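Local atomic coordinates of translation initiation factor eIF-2B (Pyrococcus horikoshii, PDB entry 1VB5), a protein that probably catalyses the exchange of GDP for GTP on initiation factor 2, as a likely member of the family of eIF-2B alpha, beta and delta subunits. Residues P213-F223 with Y258-V269. Numbering follows the deposited sequence.
Sequences PFYVAAETYKF and YVRGIITELGIV
Parallel pairing of strands 214-217 and 261-264, next to the antiparallel edge strand 267-269, closes one side of the mixed sheet in this Rossmann-like domain. Val216 is held through both backbone polar atoms: its N reaches Gly261 O at 3.0 Å, almost straight at 174°, and its O accepts from Ile263 N. Ala218 N continues the ladder to Ile263 O, while at the other end Arg260 N donates to Phe214 O over 2.8 Å.

Side chains alternate between the two faces. Val216 and Ile262 share one, joined by flanking residues: Val216 CG2 meets Val259 CG1 at 3.9 Å, and Ala218 CB and Phe223 CZ lie against Ile262 CG2; branched Val and Ile suit extended backbone and cover the face with apolar groups. On the other, Tyr215 CB approaches Ile263 CD1, and helix 78-106 covers this face, with Leu99 on Ile263 and Leu106 on Tyr215. Strand 214-217 also bonds to strand 180-183 on its far side, so it is an interior strand of the sheet.

The Tyr215 ring, swung beside its own backbone N (chi1 -73°), receives Arg260 CB over one face, a CH-pi contact 3.8 Å from the centroid. Gly261, without a side chain, lets Ile268 CG2 come in at the ring's edge. A water accepts from Phe214 N and Arg260 NE, bridging the segments.

Past the strand ends, a side-chain bond follows the ladder: Glu265 OE1 accepts from Thr220 N at 2.9 Å with the syn lone pair, at the start of the 3-10 segment 220-222. Its chain, bent at chi2 (-84°), brings the carboxylate across to Thr220. Thr264, whose OG1 accepts from Leu266 N in an ST turn, turns CG2 to Phe223 CZ, 3.7 Å away.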
loop_
_atom_site.group_PDB
_atom_site.type_symbol
_atom_site.label_atom_id
_atom_site.label_comp_id
_atom_site.label_asym_id
_atom_site.label_seq_id
_atom_site.Cartn_x
_atom_site.Cartn_y
_atom_site.Cartn_z
ATOM N N PRO B 213 -18.707 -2.029 -4.309
ATOM C CA PRO B 213 -19.011 -3.227 -3.520
ATOM C C PRO B 213 -17.792 -4.095 -3.273
ATOM O O PRO B 213 -17.087 -4.490 -4.201
ATOM C CB PRO B 213 -20.114 -3.924 -4.329
ATOM C CG PRO B 213 -20.052 -3.277 -5.692
ATOM C CD PRO B 213 -19.653 -1.866 -5.423
ATOM N N PHE B 214 -17.563 -4.386 -2.000
ATOM C CA PHE B 214 -16.413 -5.165 -1.548
ATOM C C PHE B 214 -16.828 -6.562 -1.079
ATOM O O PHE B 214 -17.483 -6.705 -0.048
ATOM C CB PHE B 214 -15.751 -4.406 -0.390
ATOM C CG PHE B 214 -14.398 -4.927 0.007
ATOM C CD1 PHE B 214 -13.244 -4.418 -0.581
ATOM C CD2 PHE B 214 -14.273 -5.870 1.019
ATOM C CE1 PHE B 214 -11.987 -4.835 -0.157
ATOM C CE2 PHE B 214 -13.018 -6.297 1.451
ATOM C CZ PHE B 214 -11.872 -5.773 0.860
ATOM N N TYR B 215 -16.430 -7.592 -1.823
ATOM C CA TYR B 215 -16.775 -8.963 -1.449
ATOM C C TYR B 215 -15.567 -9.772 -1.023
ATOM O O TYR B 215 -14.461 -9.599 -1.547
ATOM C CB TYR B 215 -17.472 -9.690 -2.603
ATOM C CG TYR B 215 -18.898 -9.248 -2.848
ATOM C CD1 TYR B 215 -19.182 -8.098 -3.595
ATOM C CD2 TYR B 215 -19.966 -9.981 -2.329
ATOM C CE1 TYR B 215 -20.505 -7.698 -3.820
ATOM C CE2 TYR B 215 -21.285 -9.589 -2.542
ATOM C CZ TYR B 215 -21.550 -8.456 -3.289
ATOM O OH TYR B 215 -22.865 -8.108 -3.534
ATOM N N VAL B 216 -15.794 -10.667 -0.071
ATOM C CA VAL B 216 -14.750 -11.533 0.445
ATOM C C VAL B 216 -15.107 -12.978 0.110
ATOM O O VAL B 216 -16.235 -13.408 0.337
ATOM C CB VAL B 216 -14.625 -11.389 1.976
ATOM C CG1 VAL B 216 -13.611 -12.401 2.518
ATOM C CG2 VAL B 216 -14.213 -9.967 2.325
ATOM N N ALA B 217 -14.155 -13.713 -0.451
ATOM C CA ALA B 217 -14.388 -15.111 -0.804
ATOM C C ALA B 217 -13.738 -15.989 0.252
ATOM O O ALA B 217 -12.515 -15.984 0.405
ATOM C CB ALA B 217 -13.789 -15.413 -2.175
ATOM N N ALA B 218 -14.552 -16.740 0.985
ATOM C CA ALA B 218 -14.017 -17.608 2.025
ATOM C C ALA B 218 -14.839 -18.873 2.217
ATOM O O ALA B 218 -16.021 -18.809 2.543
ATOM C CB ALA B 218 -13.936 -16.848 3.341
ATOM N N GLU B 219 -14.213 -20.028 2.007
ATOM C CA GLU B 219 -14.919 -21.284 2.203
ATOM C C GLU B 219 -15.209 -21.395 3.696
ATOM O O GLU B 219 -14.519 -20.791 4.521
ATOM C CB GLU B 219 -14.071 -22.483 1.752
ATOM C CG GLU B 219 -13.840 -22.552 0.251
ATOM C CD GLU B 219 -12.600 -21.790 -0.196
ATOM O OE1 GLU B 219 -12.135 -20.904 0.550
ATOM O OE2 GLU B 219 -12.095 -22.073 -1.306
ATOM N N THR B 220 -16.235 -22.168 4.028
ATOM C CA THR B 220 -16.641 -22.375 5.408
ATOM C C THR B 220 -15.527 -22.852 6.347
ATOM O O THR B 220 -15.536 -22.532 7.535
ATOM C CB THR B 220 -17.834 -23.361 5.447
ATOM O OG1 THR B 220 -19.037 -22.641 5.148
ATOM C CG2 THR B 220 -17.954 -24.033 6.794
ATOM N N TYR B 221 -14.563 -23.608 5.831
ATOM C CA TYR B 221 -13.489 -24.087 6.693
ATOM C C TYR B 221 -12.501 -22.967 7.028
ATOM O O TYR B 221 -11.496 -23.195 7.698
ATOM C CB TYR B 221 -12.776 -25.301 6.064
ATOM C CG TYR B 221 -12.019 -25.032 4.782
ATOM C CD1 TYR B 221 -10.771 -24.407 4.803
ATOM C CD2 TYR B 221 -12.558 -25.384 3.547
ATOM C CE1 TYR B 221 -10.080 -24.137 3.625
ATOM C CE2 TYR B 221 -11.877 -25.116 2.361
ATOM C CZ TYR B 221 -10.641 -24.491 2.409
ATOM O OH TYR B 221 -9.973 -24.203 1.237
ATOM N N LYS B 222 -12.801 -21.753 6.571
ATOM C CA LYS B 222 -11.946 -20.603 6.865
ATOM C C LYS B 222 -12.582 -19.740 7.952
ATOM O O LYS B 222 -12.018 -18.728 8.371
ATOM C CB LYS B 222 -11.690 -19.778 5.600
ATOM C CG LYS B 222 -10.774 -20.490 4.617
ATOM C CD LYS B 222 -10.569 -19.703 3.337
ATOM C CE LYS B 222 -9.433 -20.301 2.516
ATOM N NZ LYS B 222 -9.189 -19.526 1.270
ATOM N N PHE B 223 -13.766 -20.149 8.401
ATOM C CA PHE B 223 -14.471 -19.440 9.466
ATOM C C PHE B 223 -13.977 -20.013 10.794
ATOM O O PHE B 223 -14.044 -21.226 11.008
ATOM C CB PHE B 223 -15.988 -19.663 9.362
ATOM C CG PHE B 223 -16.660 -18.864 8.274
ATOM C CD1 PHE B 223 -16.256 -18.980 6.951
ATOM C CD2 PHE B 223 -17.723 -18.015 8.578
ATOM C CE1 PHE B 223 -16.904 -18.265 5.935
ATOM C CE2 PHE B 223 -18.377 -17.297 7.575
ATOM C CZ PHE B 223 -17.964 -17.425 6.247
ATOM N N TYR B 258 -17.380 -2.883 6.117
ATOM C CA TYR B 258 -16.840 -2.512 4.813
ATOM C C TYR B 258 -16.984 -3.686 3.838
ATOM O O TYR B 258 -16.527 -3.617 2.697
ATOM C CB TYR B 258 -15.365 -2.135 4.935
ATOM C CG TYR B 258 -15.112 -0.980 5.872
ATOM C CD1 TYR B 258 -14.413 -1.167 7.061
ATOM C CD2 TYR B 258 -15.568 0.302 5.567
ATOM C CE1 TYR B 258 -14.168 -0.107 7.927
ATOM C CE2 TYR B 258 -15.331 1.372 6.425
ATOM C CZ TYR B 258 -14.626 1.159 7.602
ATOM O OH TYR B 258 -14.348 2.213 8.439
ATOM N N VAL B 259 -17.633 -4.756 4.296
ATOM C CA VAL B 259 -17.830 -5.959 3.488
ATOM C C VAL B 259 -19.288 -6.141 3.062
ATOM O O VAL B 259 -20.181 -6.206 3.914
ATOM C CB VAL B 259 -17.386 -7.215 4.280
ATOM C CG1 VAL B 259 -17.587 -8.474 3.441
ATOM C CG2 VAL B 259 -15.922 -7.075 4.709
ATOM N N ARG B 260 -19.528 -6.210 1.750
ATOM C CA ARG B 260 -20.874 -6.414 1.216
ATOM C C ARG B 260 -21.349 -7.808 1.618
ATOM O O ARG B 260 -22.460 -7.989 2.112
ATOM C CB ARG B 260 -20.887 -6.353 -0.318
ATOM C CG ARG B 260 -20.946 -4.981 -0.973
ATOM C CD ARG B 260 -22.226 -4.243 -0.654
ATOM N NE ARG B 260 -22.152 -3.624 0.660
ATOM C CZ ARG B 260 -23.199 -3.152 1.319
ATOM N NH1 ARG B 260 -24.410 -3.225 0.780
ATOM N NH2 ARG B 260 -23.032 -2.615 2.522
ATOM N N GLY B 261 -20.501 -8.799 1.369
ATOM C CA GLY B 261 -20.842 -10.170 1.700
ATOM C C GLY B 261 -19.641 -11.084 1.624
ATOM O O GLY B 261 -18.602 -10.712 1.079
ATOM N N ILE B 262 -19.778 -12.273 2.198
ATOM C CA ILE B 262 -18.725 -13.279 2.185
ATOM C C ILE B 262 -19.236 -14.429 1.317
ATOM O O ILE B 262 -20.273 -15.040 1.615
ATOM C CB ILE B 262 -18.428 -13.787 3.603
ATOM C CG1 ILE B 262 -18.038 -12.598 4.493
ATOM C CG2 ILE B 262 -17.301 -14.829 3.557
ATOM C CD1 ILE B 262 -17.885 -12.909 5.956
ATOM N N ILE B 263 -18.523 -14.695 0.230
ATOM C CA ILE B 263 -18.899 -15.745 -0.710
ATOM C C ILE B 263 -18.436 -17.093 -0.193
ATOM O O ILE B 263 -17.238 -17.347 -0.100
ATOM C CB ILE B 263 -18.270 -15.489 -2.096
ATOM C CG1 ILE B 263 -18.554 -14.047 -2.532
ATOM C CG2 ILE B 263 -18.854 -16.457 -3.125
ATOM C CD1 ILE B 263 -17.825 -13.616 -3.784
ATOM N N THR B 264 -19.383 -17.951 0.170
ATOM C CA THR B 264 -19.033 -19.281 0.674
ATOM C C THR B 264 -19.587 -20.334 -0.277
ATOM O O THR B 264 -20.357 -20.014 -1.186
ATOM C CB THR B 264 -19.634 -19.548 2.067
ATOM O OG1 THR B 264 -21.048 -19.751 1.936
ATOM C CG2 THR B 264 -19.369 -18.374 3.005
ATOM N N GLU B 265 -19.210 -21.590 -0.055
ATOM C CA GLU B 265 -19.683 -22.675 -0.903
ATOM C C GLU B 265 -21.167 -22.933 -0.641
ATOM O O GLU B 265 -21.813 -23.653 -1.395
ATOM C CB GLU B 265 -18.870 -23.960 -0.658
ATOM C CG GLU B 265 -19.107 -24.622 0.696
ATOM C CD GLU B 265 -18.263 -24.031 1.813
ATOM O OE1 GLU B 265 -17.849 -22.853 1.711
ATOM O OE2 GLU B 265 -18.027 -24.750 2.809
ATOM N N LEU B 266 -21.696 -22.332 0.424
ATOM C CA LEU B 266 -23.107 -22.481 0.791
ATOM C C LEU B 266 -23.913 -21.261 0.362
ATOM O O LEU B 266 -25.116 -21.186 0.604
ATOM C CB LEU B 266 -23.250 -22.655 2.308
ATOM C CG LEU B 266 -22.506 -23.826 2.962
ATOM C CD1 LEU B 266 -22.644 -23.752 4.480
ATOM C CD2 LEU B 266 -23.064 -25.136 2.424
ATOM N N GLY B 267 -23.249 -20.304 -0.272
ATOM C CA GLY B 267 -23.932 -19.100 -0.709
ATOM C C GLY B 267 -23.273 -17.866 -0.120
ATOM O O GLY B 267 -22.349 -17.967 0.687
ATOM N N ILE B 268 -23.744 -16.694 -0.521
ATOM C CA ILE B 268 -23.182 -15.449 -0.019
ATOM C C ILE B 268 -23.820 -15.072 1.318
ATOM O O ILE B 268 -25.024 -14.845 1.404
ATOM C CB ILE B 268 -23.386 -14.312 -1.040
ATOM C CG1 ILE B 268 -22.766 -14.726 -2.381
ATOM C CG2 ILE B 268 -22.771 -13.018 -0.511
ATOM C CD1 ILE B 268 -22.926 -13.715 -3.504
ATOM N N VAL B 269 -22.994 -15.031 2.357
ATOM C CA VAL B 269 -23.427 -14.694 3.708
ATOM C C VAL B 269 -23.169 -13.205 4.022
ATOM O O VAL B 269 -22.209 -12.610 3.520
ATOM C CB VAL B 269 -22.670 -15.581 4.738
ATOM C CG1 VAL B 269 -21.195 -15.609 4.417
ATOM C CG2 VAL B 269 -22.839 -15.046 6.127
HETATM O O HOH W 1 -18.976 -2.976 0.332
#